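Local coordinates for protein 4-alpha-glucanotransferase (Streptococcus agalactiae, PDB 6M6T) that belongs to the amylomaltases, also called disproportionating enzymes, a family with a TIM-barrel core, and carries bound glycans in two pockets, at residues G18-G23 and L71-L76; V37-K42 and A485-I490; V221-V226 and G262-N267; S302-I307 and Q320-P325; T435-V440 and E489-Y494. One frame throughout, in Å; residues are numbered along the deposited sequence.

In the fold
Five contacts illustrate how loops, helices and an added antiparallel sheet are joined round a TIM barrel. Contacts 1, 3 and 5 are buried, whereas 2 and 4 are partly open to the surface. Contacts 2 and 5 both use helix 481-493, with centres about 11 Å apart, and Gln41 of one probably bonds to Thr491 of the other. Contacts 3 and 4 reach the same antiparallel sheet and touch through Ile265 and Tyr304. Contact 1 stands apart, its nearest atoms about 17 Å from those of contacts 2 and 3. Chemistry follows place: aliphatic and aromatic packing rules contacts 1 and 5, a lysine-to-carbonyl bond marks contact 2, a side-chain amide grips a carbonyl in contact 3, and backbone strand pairing builds contact 4.

Contact 1: residues G18-G23 and L71-L76; sequences GDLGIG and LIDFDL
Leu20 presses its forked end against the start of helix 74-78, where Asp73 forms an N-cap and Phe74 opens the first turn. The contact thus ties a beta-alpha loop of the TIM barrel, the one between strand 6-10 and helix 27-38, to a helix start outside the barrel sheet. Leu20 reaches across and divides its branches. CD1 sits 3.5 Å from Phe74 N, close to the backbone turn, and CD2 lies 3.6 Å from Phe74 CD2, meeting the ring obliquely. Tyr88 completes the surroundings, touching Leu20 and standing edge-to-face to Phe74, while helix 105-122 contributes Arg109 and Val112 to the same ring.

Beside this apolar patch the carboxylate of Asp73 caps the helix: Leu76 N donates to Asp73 OD2 at 2.8 Å, approaching from above the carboxylate plane, and Asp73 OD1 is bonded to Thr24 OG1. Both carboxylate oxygens therefore have partners although the residue is buried. At the other end of the contact Leu71 meets the loop with one branch: CD2 touches Ile22 CG1 loosely and comes 3.5 Å from Gly23 O.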
# COMPACT_ATOMS: atom_id res chain seq x y z
N GLY A 18 -6.30 -9.25 -16.20
CA GLY A 18 -5.77 -10.62 -16.34
C GLY A 18 -6.84 -11.69 -16.33
O GLY A 18 -8.02 -11.37 -16.41
N ASP A 19 -6.44 -12.94 -16.23
CA ASP A 19 -7.47 -14.01 -16.24
C ASP A 19 -7.51 -14.67 -14.87
O ASP A 19 -8.38 -15.49 -14.65
CB ASP A 19 -7.13 -15.03 -17.33
CG ASP A 19 -7.46 -14.58 -18.74
OD1 ASP A 19 -6.62 -13.90 -19.36
OD2 ASP A 19 -8.55 -14.93 -19.22
N LEU A 20 -6.60 -14.25 -13.98
CA LEU A 20 -6.47 -14.84 -12.63
C LEU A 20 -7.38 -14.16 -11.62
O LEU A 20 -7.28 -14.55 -10.47
CB LEU A 20 -5.01 -14.73 -12.18
CG LEU A 20 -4.00 -15.44 -13.07
CD1 LEU A 20 -2.66 -15.53 -12.38
CD2 LEU A 20 -4.49 -16.81 -13.43
N GLY A 21 -8.17 -13.16 -12.00
CA GLY A 21 -9.11 -12.55 -11.04
C GLY A 21 -8.50 -11.41 -10.27
O GLY A 21 -9.17 -10.83 -9.46
N ILE A 22 -7.26 -11.10 -10.57
CA ILE A 22 -6.57 -10.06 -9.83
C ILE A 22 -5.24 -9.80 -10.53
O ILE A 22 -4.61 -10.73 -11.03
CB ILE A 22 -6.35 -10.47 -8.37
CG1 ILE A 22 -5.83 -9.28 -7.56
CG2 ILE A 22 -5.43 -11.68 -8.28
CD1 ILE A 22 -6.53 -9.09 -6.26
N GLY A 23 -4.83 -8.54 -10.59
CA GLY A 23 -3.55 -8.21 -11.20
C GLY A 23 -2.40 -8.96 -10.56
O GLY A 23 -2.45 -9.38 -9.41
N LEU A 71 -0.63 -11.90 -5.64
CA LEU A 71 -0.07 -11.21 -6.78
C LEU A 71 0.92 -12.07 -7.56
O LEU A 71 1.42 -11.62 -8.59
CB LEU A 71 0.61 -9.90 -6.34
CG LEU A 71 -0.25 -9.00 -5.46
CD1 LEU A 71 0.36 -7.61 -5.33
CD2 LEU A 71 -1.65 -8.92 -6.01
N ILE A 72 1.20 -13.29 -7.10
CA ILE A 72 2.06 -14.18 -7.86
C ILE A 72 1.37 -14.59 -9.16
O ILE A 72 0.15 -14.85 -9.19
CB ILE A 72 2.45 -15.40 -7.01
CG1 ILE A 72 3.71 -15.06 -6.21
CG2 ILE A 72 2.68 -16.63 -7.88
CD1 ILE A 72 4.09 -16.13 -5.25
N ASP A 73 2.12 -14.61 -10.25
CA ASP A 73 1.55 -14.86 -11.56
C ASP A 73 1.69 -16.33 -11.91
O ASP A 73 2.80 -16.88 -11.88
CB ASP A 73 2.21 -14.01 -12.65
CG ASP A 73 1.55 -14.18 -14.00
OD1 ASP A 73 0.31 -13.98 -14.10
OD2 ASP A 73 2.27 -14.52 -14.96
N PHE A 74 0.56 -16.95 -12.26
CA PHE A 74 0.61 -18.34 -12.68
C PHE A 74 1.34 -18.51 -14.01
O PHE A 74 2.00 -19.53 -14.22
CB PHE A 74 -0.81 -18.90 -12.76
CG PHE A 74 -1.46 -19.06 -11.42
CD1 PHE A 74 -0.69 -19.07 -10.26
CD2 PHE A 74 -2.82 -19.22 -11.31
CE1 PHE A 74 -1.27 -19.23 -9.03
CE2 PHE A 74 -3.42 -19.37 -10.08
CZ PHE A 74 -2.64 -19.38 -8.93
N ASP A 75 1.24 -17.53 -14.92
CA ASP A 75 1.87 -17.68 -16.23
C ASP A 75 3.39 -17.66 -16.12
O ASP A 75 4.08 -18.50 -16.71
CB ASP A 75 1.39 -16.58 -17.18
CG ASP A 75 -0.07 -16.76 -17.61
OD1 ASP A 75 -0.49 -17.91 -17.86
OD2 ASP A 75 -0.79 -15.73 -17.69
N LEU A 76 3.93 -16.69 -15.39
CA LEU A 76 5.37 -16.66 -15.14
C LEU A 76 5.84 -17.96 -14.51
O LEU A 76 6.97 -18.41 -14.77
CB LEU A 76 5.71 -15.47 -14.26
CG LEU A 76 6.04 -14.17 -14.98
CD1 LEU A 76 6.40 -13.09 -13.96
CD2 LEU A 76 7.17 -14.38 -15.98

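Contact 2: residues V37-K42 and A485-I490; sequences VETDQK and AFLKEI
Lys488 reaches from helix 481-493 to the C-terminal end of helix 27-38, a helix of the TIM barrel, and supplies an N-H to the carbonyl of Glu38 in the last turn. Its NZ donates to Glu38 O at 3.1 Å, with a C=O...donor angle of 160°, so the ammonium lies nearly in line with the carbonyl bond. A positive charge at this end would be expected to suit the partial negative charge of the helix terminus. The lysine chain leaves with CG anti to the backbone N (chi1 -173°) and bends near its tip to get there. Asp40, just beyond the helix, runs across it: OD2 is 3.5 Å from Lys488 CG but 4.1 Å from NZ, too far for a salt bridge. The carboxylate of Glu38 turns to Lys484 instead, with which it forms one.

Thr39, the first residue to leave helical geometry, has both its hydroxyl and its carbonyl bonded. OG1 is bonded back to Phe35 O, and its carbonyl accepts from Gln41 NE2 at 3.1 Å. That acceptor lies in the plane of the Gln41 amide, whereas the donor stands well above the plane of the carbonyl. NE2 has a second partner in Thr491 OG1, so the amide is held between the loop and helix 481-493. Leu487 comes at the amide from the opposite direction and crosses Thr39 at about a right angle, with CD2 near Thr39 OG1; its CG lies 3.8 Å from Gln41 NE2.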
# COMPACT_ATOMS: atom_id res chain seq x y z
N VAL A 37 6.32 4.28 -20.21
CA VAL A 37 7.38 4.85 -21.06
C VAL A 37 6.84 5.39 -22.38
O VAL A 37 7.49 6.23 -23.01
CB VAL A 37 8.51 3.86 -21.40
CG1 VAL A 37 8.97 3.11 -20.14
CG2 VAL A 37 8.12 2.91 -22.53
N GLU A 38 5.68 4.91 -22.84
CA GLU A 38 5.05 5.54 -24.00
C GLU A 38 4.73 7.00 -23.73
O GLU A 38 4.98 7.87 -24.57
CB GLU A 38 3.76 4.82 -24.37
CG GLU A 38 3.91 3.53 -25.07
CD GLU A 38 2.55 3.03 -25.47
OE1 GLU A 38 2.07 2.02 -24.88
OE2 GLU A 38 1.94 3.68 -26.35
N THR A 39 4.13 7.27 -22.57
CA THR A 39 3.61 8.58 -22.20
C THR A 39 4.63 9.44 -21.46
O THR A 39 4.27 10.51 -20.96
CB THR A 39 2.34 8.39 -21.36
OG1 THR A 39 2.60 7.43 -20.33
CG2 THR A 39 1.20 7.85 -22.24
N ASP A 40 5.88 8.99 -21.40
CA ASP A 40 6.99 9.73 -20.79
C ASP A 40 6.72 10.02 -19.31
O ASP A 40 7.08 11.07 -18.78
CB ASP A 40 7.27 11.01 -21.57
CG ASP A 40 7.20 10.78 -23.07
OD1 ASP A 40 8.10 10.08 -23.62
OD2 ASP A 40 6.22 11.25 -23.70
N GLN A 41 6.14 9.03 -18.63
CA GLN A 41 5.96 9.09 -17.19
C GLN A 41 7.28 8.79 -16.49
O GLN A 41 8.22 8.26 -17.06
CB GLN A 41 4.90 8.09 -16.73
CG GLN A 41 3.52 8.36 -17.28
CD GLN A 41 3.06 9.79 -17.05
OE1 GLN A 41 2.59 10.15 -15.97
NE2 GLN A 41 3.18 10.61 -18.09
N LYS A 42 7.35 9.19 -15.23
CA LYS A 42 8.50 8.90 -14.39
C LYS A 42 8.19 7.86 -13.32
O LYS A 42 9.03 7.00 -13.05
CB LYS A 42 9.03 10.18 -13.73
CG LYS A 42 10.22 9.96 -12.83
CD LYS A 42 11.52 10.34 -13.49
CE LYS A 42 12.68 10.29 -12.51
NZ LYS A 42 12.32 11.09 -11.31
N ALA A 485 -2.85 9.31 -25.35
CA ALA A 485 -2.43 10.54 -26.01
C ALA A 485 -2.71 11.75 -25.12
O ALA A 485 -1.91 12.69 -25.07
CB ALA A 485 -3.14 10.68 -27.35
N PHE A 486 -3.84 11.72 -24.41
CA PHE A 486 -4.16 12.78 -23.46
C PHE A 486 -3.10 12.88 -22.38
O PHE A 486 -2.64 13.98 -22.03
CB PHE A 486 -5.53 12.52 -22.84
CG PHE A 486 -5.80 13.40 -21.67
CD1 PHE A 486 -5.88 14.78 -21.84
CD2 PHE A 486 -5.92 12.88 -20.40
CE1 PHE A 486 -6.11 15.61 -20.76
CE2 PHE A 486 -6.15 13.72 -19.33
CZ PHE A 486 -6.24 15.08 -19.50
N LEU A 487 -2.72 11.73 -21.79
CA LEU A 487 -1.72 11.77 -20.74
C LEU A 487 -0.38 12.27 -21.28
O LEU A 487 0.26 13.14 -20.67
CB LEU A 487 -1.56 10.39 -20.07
CG LEU A 487 -0.53 10.25 -18.94
CD1 LEU A 487 -0.73 11.30 -17.86
CD2 LEU A 487 -0.50 8.86 -18.32
N LYS A 488 0.05 11.76 -22.44
CA LYS A 488 1.29 12.26 -23.01
C LYS A 488 1.22 13.76 -23.24
O LYS A 488 2.20 14.48 -23.01
CB LYS A 488 1.64 11.55 -24.32
CG LYS A 488 3.02 11.97 -24.84
CD LYS A 488 3.33 11.39 -26.19
CE LYS A 488 4.72 10.74 -26.21
NZ LYS A 488 4.80 9.58 -27.17
N GLU A 489 0.06 14.26 -23.69
CA GLU A 489 -0.08 15.68 -23.98
C GLU A 489 0.10 16.52 -22.72
O GLU A 489 0.93 17.44 -22.70
CB GLU A 489 -1.42 15.98 -24.63
CG GLU A 489 -1.66 17.46 -24.89
CD GLU A 489 -3.11 17.76 -25.20
OE1 GLU A 489 -3.46 18.94 -25.45
OE2 GLU A 489 -3.90 16.79 -25.18
N ILE A 490 -0.65 16.22 -21.66
CA ILE A 490 -0.49 17.02 -20.45
C ILE A 490 0.92 16.87 -19.90
O ILE A 490 1.45 17.79 -19.25
CB ILE A 490 -1.56 16.69 -19.39
CG1 ILE A 490 -1.34 15.30 -18.79
CG2 ILE A 490 -2.96 16.89 -19.95
CD1 ILE A 490 -2.54 14.82 -18.09

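Contact 3: residues V221-V226 and G262-N267; sequences VSADSV and GNPIYN
Asn263 and Pro264 approach the carbonyl of Val221 together, one with its amide and the other with its ring. A chi1 of -37° turns CG away from the carbonyl carbon of Asn263 and sets ND2 against the loop carbonyl, where it donates to Val221 O at 3.2 Å. The oxygen lies almost in the plane of that amide, but the N-H comes in well out of the plane of the carbonyl, at a C=O...donor angle of 108°, and so not on a lone pair. ND2 also bonds to Tyr59 O, so the amide links two loops.

Pro264 lays CD against the turn, beside the peptide between Ser222 and Ala223. The same CD is 3.8 Å from Ala223 CB, an apolar contact beside the polar one. Ser222 points away from Asn263 and holds the turn from within: Asp224 N donates to Ser222 OG at 3.1 Å, nearly straight, in an ST turn. Tyr266 ends near Val221, and its hydroxyl bonds to Ile219 O.

The strand 259-264 thereby docks on the loop that follows barrel strand 212-217, at the C-terminal end of the barrel strands, where TIM-barrel sites lie. Tyr59, Gln60 and Ile219 belong to a glycan pocket here, and the Asn263 side chain is about 4 Å from the bound 1,5-anhydro-D-glucitol, next to that site.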
# COMPACT_ATOMS: atom_id res chain seq x y z
N VAL A 221 1.09 -2.20 11.67
CA VAL A 221 0.75 -3.55 11.28
C VAL A 221 -0.53 -3.92 12.01
O VAL A 221 -1.03 -3.18 12.85
CB VAL A 221 1.90 -4.52 11.59
CG1 VAL A 221 3.14 -4.08 10.87
CG2 VAL A 221 2.16 -4.51 13.07
N SER A 222 -1.11 -5.08 11.66
CA SER A 222 -2.30 -5.54 12.36
C SER A 222 -1.93 -6.23 13.67
O SER A 222 -0.80 -6.69 13.86
CB SER A 222 -3.09 -6.51 11.49
OG SER A 222 -4.10 -7.15 12.26
N ALA A 223 -2.90 -6.32 14.59
CA ALA A 223 -2.63 -7.04 15.83
C ALA A 223 -2.44 -8.53 15.59
O ALA A 223 -1.94 -9.23 16.48
CB ALA A 223 -3.74 -6.83 16.86
N ASP A 224 -2.82 -9.02 14.41
CA ASP A 224 -2.70 -10.43 14.03
C ASP A 224 -1.48 -10.55 13.12
O ASP A 224 -1.59 -10.62 11.89
CB ASP A 224 -3.97 -10.87 13.33
CG ASP A 224 -4.12 -12.37 13.28
OD1 ASP A 224 -3.43 -13.06 14.06
OD2 ASP A 224 -4.93 -12.86 12.45
N SER A 225 -0.30 -10.62 13.73
CA SER A 225 0.95 -10.31 13.05
C SER A 225 2.10 -11.12 13.63
O SER A 225 2.13 -11.39 14.83
CB SER A 225 1.25 -8.81 13.17
OG SER A 225 2.65 -8.56 13.20
N VAL A 226 3.06 -11.47 12.76
CA VAL A 226 4.28 -12.12 13.21
C VAL A 226 5.11 -11.18 14.08
O VAL A 226 5.99 -11.65 14.82
CB VAL A 226 5.09 -12.62 12.00
CG1 VAL A 226 5.66 -11.47 11.19
CG2 VAL A 226 6.20 -13.54 12.44
N GLY A 262 -7.96 -0.38 14.31
CA GLY A 262 -7.79 -1.69 14.91
C GLY A 262 -6.36 -2.13 15.11
O GLY A 262 -6.14 -3.15 15.78
N ASN A 263 -5.39 -1.41 14.57
CA ASN A 263 -4.01 -1.82 14.72
C ASN A 263 -3.55 -1.62 16.16
O ASN A 263 -4.01 -0.72 16.87
CB ASN A 263 -3.09 -1.04 13.79
CG ASN A 263 -3.72 -0.74 12.44
OD1 ASN A 263 -4.71 -0.03 12.35
ND2 ASN A 263 -3.13 -1.29 11.38
N PRO A 264 -2.61 -2.44 16.62
CA PRO A 264 -1.99 -2.18 17.92
C PRO A 264 -1.24 -0.86 17.88
O PRO A 264 -0.95 -0.31 16.82
CB PRO A 264 -1.04 -3.37 18.11
CG PRO A 264 -0.73 -3.82 16.71
CD PRO A 264 -1.99 -3.57 15.91
N ILE A 265 -0.90 -0.38 19.06
CA ILE A 265 -0.25 0.91 19.27
C ILE A 265 1.20 0.67 19.66
O ILE A 265 1.54 -0.37 20.24
CB ILE A 265 -1.03 1.67 20.35
CG1 ILE A 265 -2.39 2.08 19.81
CG2 ILE A 265 -0.26 2.83 20.87
CD1 ILE A 265 -2.33 3.30 18.92
N TYR A 266 2.07 1.62 19.32
CA TYR A 266 3.49 1.47 19.60
C TYR A 266 3.83 1.90 21.03
O TYR A 266 3.29 2.89 21.55
CB TYR A 266 4.32 2.28 18.59
CG TYR A 266 4.34 1.66 17.21
CD1 TYR A 266 4.83 0.36 17.02
CD2 TYR A 266 3.86 2.35 16.09
CE1 TYR A 266 4.84 -0.22 15.77
CE2 TYR A 266 3.88 1.77 14.83
CZ TYR A 266 4.36 0.48 14.68
OH TYR A 266 4.36 -0.12 13.44
N ASN A 267 4.72 1.15 21.68
CA ASN A 267 5.34 1.58 22.94
C ASN A 267 6.59 2.35 22.54
O ASN A 267 7.72 1.85 22.60
CB ASN A 267 5.64 0.40 23.85
CG ASN A 267 6.32 0.80 25.16
OD1 ASN A 267 5.92 1.77 25.81
ND2 ASN A 267 7.35 0.06 25.56

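Contact 4: residues S302-I307 and Q320-P325; sequences SDYWEI and QPAPGP
A beta hairpin joins strands 303-308 and 319-321, and in it Tyr304 and Gln320 form an antiparallel hydrogen-bonded pair. Tyr304 N donates to Gln320 O, in the carbonyl plane, and Gln320 N returns a bond to Tyr304 O, both at 2.9 Å. Asp303 and Pro321 make the adjoining non-hydrogen-bonded pair, after which a weak bond from Ala322 N to Ser302 O carries the ladder one step further.

The side chains of Tyr304 and Gln320 share one face of the sheet. With CG between the backbone N and the carbonyl carbon (chi1 65°), the tyrosine ring leans over its partner, and Gln320 CB sits over one face as a CH-pi contact, 3.6 Å from the ring centroid and 26° off the normal. Ala322 CB comes to the ring edge instead, 4.2 Å from Tyr304 CD1. Beyond the ring the glutamine chain crosses Glu306 at a slant, its CG 3.5 Å from Glu306 CB. The amide and the carboxylate are nearly parallel, stacked 16° apart.

Lys236 gathers the polar ends, in a salt bridge to Glu306 OE2 and a hydrogen bond to Tyr304 OH. The hairpin borders strand 245-249 of the same sheet through strand 303-308; Trp268 of helix 268-273 packs on Tyr304 and Ala322, and helix 350-359 packs on Ser302.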
# COMPACT_ATOMS: atom_id res chain seq x y z
N SER A 302 4.41 12.36 14.82
CA SER A 302 4.42 13.49 15.74
C SER A 302 3.46 13.28 16.91
O SER A 302 3.84 13.46 18.07
CB SER A 302 4.08 14.78 14.99
OG SER A 302 2.67 14.92 14.78
N ASP A 303 2.21 12.91 16.61
CA ASP A 303 1.16 12.73 17.60
C ASP A 303 0.17 11.73 17.01
O ASP A 303 -0.45 12.04 15.99
CB ASP A 303 0.43 14.05 17.91
CG ASP A 303 1.26 15.04 18.71
OD1 ASP A 303 1.61 14.71 19.87
OD2 ASP A 303 1.53 16.17 18.21
N TYR A 304 0.01 10.56 17.63
CA TYR A 304 -0.96 9.58 17.15
C TYR A 304 -2.17 9.51 18.07
O TYR A 304 -2.09 9.79 19.28
CB TYR A 304 -0.36 8.18 17.00
CG TYR A 304 0.06 7.59 18.31
CD1 TYR A 304 1.28 7.94 18.87
CD2 TYR A 304 -0.76 6.72 19.01
CE1 TYR A 304 1.69 7.44 20.08
CE2 TYR A 304 -0.36 6.21 20.24
CZ TYR A 304 0.88 6.57 20.76
OH TYR A 304 1.33 6.10 21.96
N TRP A 305 -3.30 9.14 17.49
CA TRP A 305 -4.55 9.01 18.23
C TRP A 305 -4.68 7.59 18.77
O TRP A 305 -4.53 6.62 18.03
CB TRP A 305 -5.72 9.35 17.32
CG TRP A 305 -7.04 9.25 17.99
CD1 TRP A 305 -7.90 8.20 17.94
CD2 TRP A 305 -7.66 10.25 18.80
NE1 TRP A 305 -9.02 8.48 18.67
CE2 TRP A 305 -8.91 9.74 19.20
CE3 TRP A 305 -7.29 11.53 19.21
CZ2 TRP A 305 -9.78 10.46 20.01
CZ3 TRP A 305 -8.16 12.25 20.01
CH2 TRP A 305 -9.39 11.71 20.40
N GLU A 306 -4.98 7.48 20.07
CA GLU A 306 -4.90 6.23 20.82
C GLU A 306 -6.26 5.93 21.45
O GLU A 306 -6.55 6.40 22.56
CB GLU A 306 -3.79 6.30 21.86
CG GLU A 306 -3.44 4.95 22.52
CD GLU A 306 -2.65 5.09 23.84
OE1 GLU A 306 -3.28 5.25 24.91
OE2 GLU A 306 -1.40 4.99 23.84
N ILE A 307 -7.08 5.12 20.77
CA ILE A 307 -8.33 4.66 21.36
C ILE A 307 -8.01 3.64 22.45
O ILE A 307 -7.25 2.70 22.23
CB ILE A 307 -9.23 4.03 20.29
CG1 ILE A 307 -9.43 4.99 19.10
CG2 ILE A 307 -10.55 3.59 20.91
CD1 ILE A 307 -9.23 4.36 17.73
N GLN A 320 -1.49 11.13 21.73
CA GLN A 320 -0.26 10.69 22.35
C GLN A 320 0.96 11.14 21.57
O GLN A 320 0.91 11.22 20.34
CB GLN A 320 -0.22 9.17 22.45
CG GLN A 320 -1.43 8.64 23.09
CD GLN A 320 -1.34 8.86 24.56
OE1 GLN A 320 -2.29 9.32 25.20
NE2 GLN A 320 -0.18 8.56 25.12
N PRO A 321 2.07 11.40 22.27
CA PRO A 321 3.29 11.86 21.59
C PRO A 321 4.20 10.74 21.13
O PRO A 321 4.58 9.87 21.90
CB PRO A 321 3.96 12.72 22.67
CG PRO A 321 3.59 12.03 23.95
CD PRO A 321 2.22 11.39 23.73
N ALA A 322 4.57 10.77 19.88
CA ALA A 322 5.59 9.91 19.32
C ALA A 322 6.88 10.70 19.11
O ALA A 322 6.84 11.90 18.87
CB ALA A 322 5.13 9.31 17.99
N PRO A 323 8.05 10.04 19.17
CA PRO A 323 9.34 10.76 19.08
C PRO A 323 9.86 10.91 17.65
O PRO A 323 10.98 10.48 17.32
CB PRO A 323 10.25 9.86 19.93
CG PRO A 323 9.75 8.50 19.59
CD PRO A 323 8.25 8.62 19.49
N GLY A 324 9.07 11.55 16.80
CA GLY A 324 9.41 11.73 15.40
C GLY A 324 10.81 12.25 15.13
O GLY A 324 11.60 11.63 14.40
N PRO A 325 11.12 13.43 15.69
CA PRO A 325 12.46 14.02 15.47
C PRO A 325 13.63 13.07 15.71
O PRO A 325 14.53 12.98 14.86
CB PRO A 325 12.47 15.19 16.46
CG PRO A 325 11.03 15.60 16.55
CD PRO A 325 10.21 14.36 16.37

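Contact 5: residues T435-V440 and E489-Y494; sequences TLYATV and EITTIY
Helices 428-438 and 481-493 meet near their C-terminal ends, where Ala438 and Tyr494 bring their CA atoms within 5.8 Å of each other. Tyr437 points into the join, and its ring takes Ile490 over one face: CD1 is 4.1 Å from the centroid and 13° off the ring normal, a CH-pi contact, and CG1 lies 3.5 Å from Tyr437 CD2. Ile490 can lie there because a chi1 of 70° swings its CG1 branch at the ring. Thr491 approaches the same ring at its edge, in its plane, with OG1 3.6 Å from Tyr437 CE2; that hydroxyl is also bonded to Leu487 O and Gln41 NE2.

Tyr494 fits against the same turn. Its CD2 is 3.8 Å from Tyr437 CB, while Ala438 lies over one face, with CB 3.5 Å from Tyr494 CE1 and off-centre. Ile493 CG2 covers the opposite face over its centre, so the ring is held between the two helices. Where helix 428-438 ends, Leu436 O accepts from both Thr439 N and Thr439 OG1, which reach it from the same face.

The two segments are thus joined by aromatic and aliphatic contacts rather than by hydrogen bonds between them. The polar atoms of buried Tyr437 are met by residues outside the segments: its OH bonds to Thr446, and Arg496 donates to its O, so the direct contact is apolar and aromatic.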
# COMPACT_ATOMS: atom_id res chain seq x y z
N THR A 435 -5.23 21.18 -14.78
CA THR A 435 -4.81 22.08 -13.71
C THR A 435 -3.74 21.45 -12.82
O THR A 435 -2.69 22.06 -12.58
CB THR A 435 -5.99 22.55 -12.88
OG1 THR A 435 -7.02 23.04 -13.74
CG2 THR A 435 -5.54 23.68 -11.98
N LEU A 436 -3.99 20.23 -12.33
CA LEU A 436 -3.01 19.51 -11.51
C LEU A 436 -1.62 19.53 -12.13
O LEU A 436 -0.62 19.74 -11.45
CB LEU A 436 -3.45 18.06 -11.30
CG LEU A 436 -2.46 17.07 -10.66
CD1 LEU A 436 -2.03 17.50 -9.29
CD2 LEU A 436 -3.08 15.71 -10.54
N TYR A 437 -1.54 19.27 -13.44
CA TYR A 437 -0.22 19.21 -14.05
C TYR A 437 0.36 20.60 -14.24
O TYR A 437 1.58 20.73 -14.37
CB TYR A 437 -0.30 18.47 -15.39
CG TYR A 437 -0.14 16.98 -15.21
CD1 TYR A 437 -0.78 16.33 -14.16
CD2 TYR A 437 0.65 16.24 -16.05
CE1 TYR A 437 -0.64 14.98 -13.98
CE2 TYR A 437 0.80 14.87 -15.87
CZ TYR A 437 0.15 14.25 -14.83
OH TYR A 437 0.29 12.91 -14.62
N ALA A 438 -0.48 21.64 -14.23
CA ALA A 438 0.04 22.99 -14.33
C ALA A 438 0.65 23.52 -13.03
O ALA A 438 1.26 24.59 -13.06
CB ALA A 438 -1.07 23.94 -14.79
N THR A 439 0.51 22.81 -11.91
CA THR A 439 0.97 23.31 -10.62
C THR A 439 2.50 23.27 -10.52
O THR A 439 3.18 22.53 -11.24
CB THR A 439 0.36 22.52 -9.46
OG1 THR A 439 1.10 21.31 -9.24
CG2 THR A 439 -1.10 22.17 -9.73
N VAL A 440 3.04 24.05 -9.58
CA VAL A 440 4.48 24.18 -9.45
C VAL A 440 5.09 22.96 -8.77
O VAL A 440 6.29 22.94 -8.48
CB VAL A 440 4.84 25.45 -8.67
CG1 VAL A 440 4.20 26.64 -9.34
CG2 VAL A 440 4.39 25.35 -7.23
N GLU A 489 0.06 14.26 -23.69
CA GLU A 489 -0.08 15.68 -23.98
C GLU A 489 0.10 16.52 -22.72
O GLU A 489 0.93 17.44 -22.70
CB GLU A 489 -1.42 15.98 -24.63
CG GLU A 489 -1.66 17.46 -24.89
CD GLU A 489 -3.11 17.76 -25.20
OE1 GLU A 489 -3.46 18.94 -25.45
OE2 GLU A 489 -3.90 16.79 -25.18
N ILE A 490 -0.65 16.22 -21.66
CA ILE A 490 -0.49 17.02 -20.45
C ILE A 490 0.92 16.87 -19.90
O ILE A 490 1.45 17.79 -19.25
CB ILE A 490 -1.56 16.69 -19.39
CG1 ILE A 490 -1.34 15.30 -18.79
CG2 ILE A 490 -2.96 16.89 -19.95
CD1 ILE A 490 -2.54 14.82 -18.09
N THR A 491 1.58 15.74 -20.16
CA THR A 491 2.94 15.61 -19.66
C THR A 491 3.92 16.47 -20.45
O THR A 491 4.89 17.00 -19.88
CB THR A 491 3.34 14.13 -19.64
OG1 THR A 491 2.43 13.41 -18.79
CG2 THR A 491 4.74 13.96 -19.11
N THR A 492 3.68 16.65 -21.76
CA THR A 492 4.56 17.49 -22.58
C THR A 492 4.27 18.99 -22.41
O THR A 492 5.20 19.79 -22.26
CB THR A 492 4.44 17.11 -24.06
OG1 THR A 492 4.23 15.70 -24.18
CG2 THR A 492 5.71 17.46 -24.81
N ILE A 493 3.00 19.38 -22.46
CA ILE A 493 2.62 20.79 -22.37
C ILE A 493 3.15 21.42 -21.09
O ILE A 493 3.61 22.56 -21.09
CB ILE A 493 1.09 20.92 -22.47
CG1 ILE A 493 0.62 20.54 -23.88
CG2 ILE A 493 0.63 22.32 -22.09
CD1 ILE A 493 0.83 21.62 -24.92
N TYR A 494 3.09 20.70 -19.97
CA TYR A 494 3.45 21.32 -18.70
C TYR A 494 4.83 20.93 -18.23
O TYR A 494 5.16 21.13 -17.05
CB TYR A 494 2.42 20.98 -17.64
CG TYR A 494 1.11 21.60 -17.97
CD1 TYR A 494 0.95 22.97 -17.91
CD2 TYR A 494 0.02 20.83 -18.35
CE1 TYR A 494 -0.25 23.57 -18.21
CE2 TYR A 494 -1.20 21.42 -18.65
CZ TYR A 494 -1.32 22.80 -18.59
OH TYR A 494 -2.52 23.41 -18.88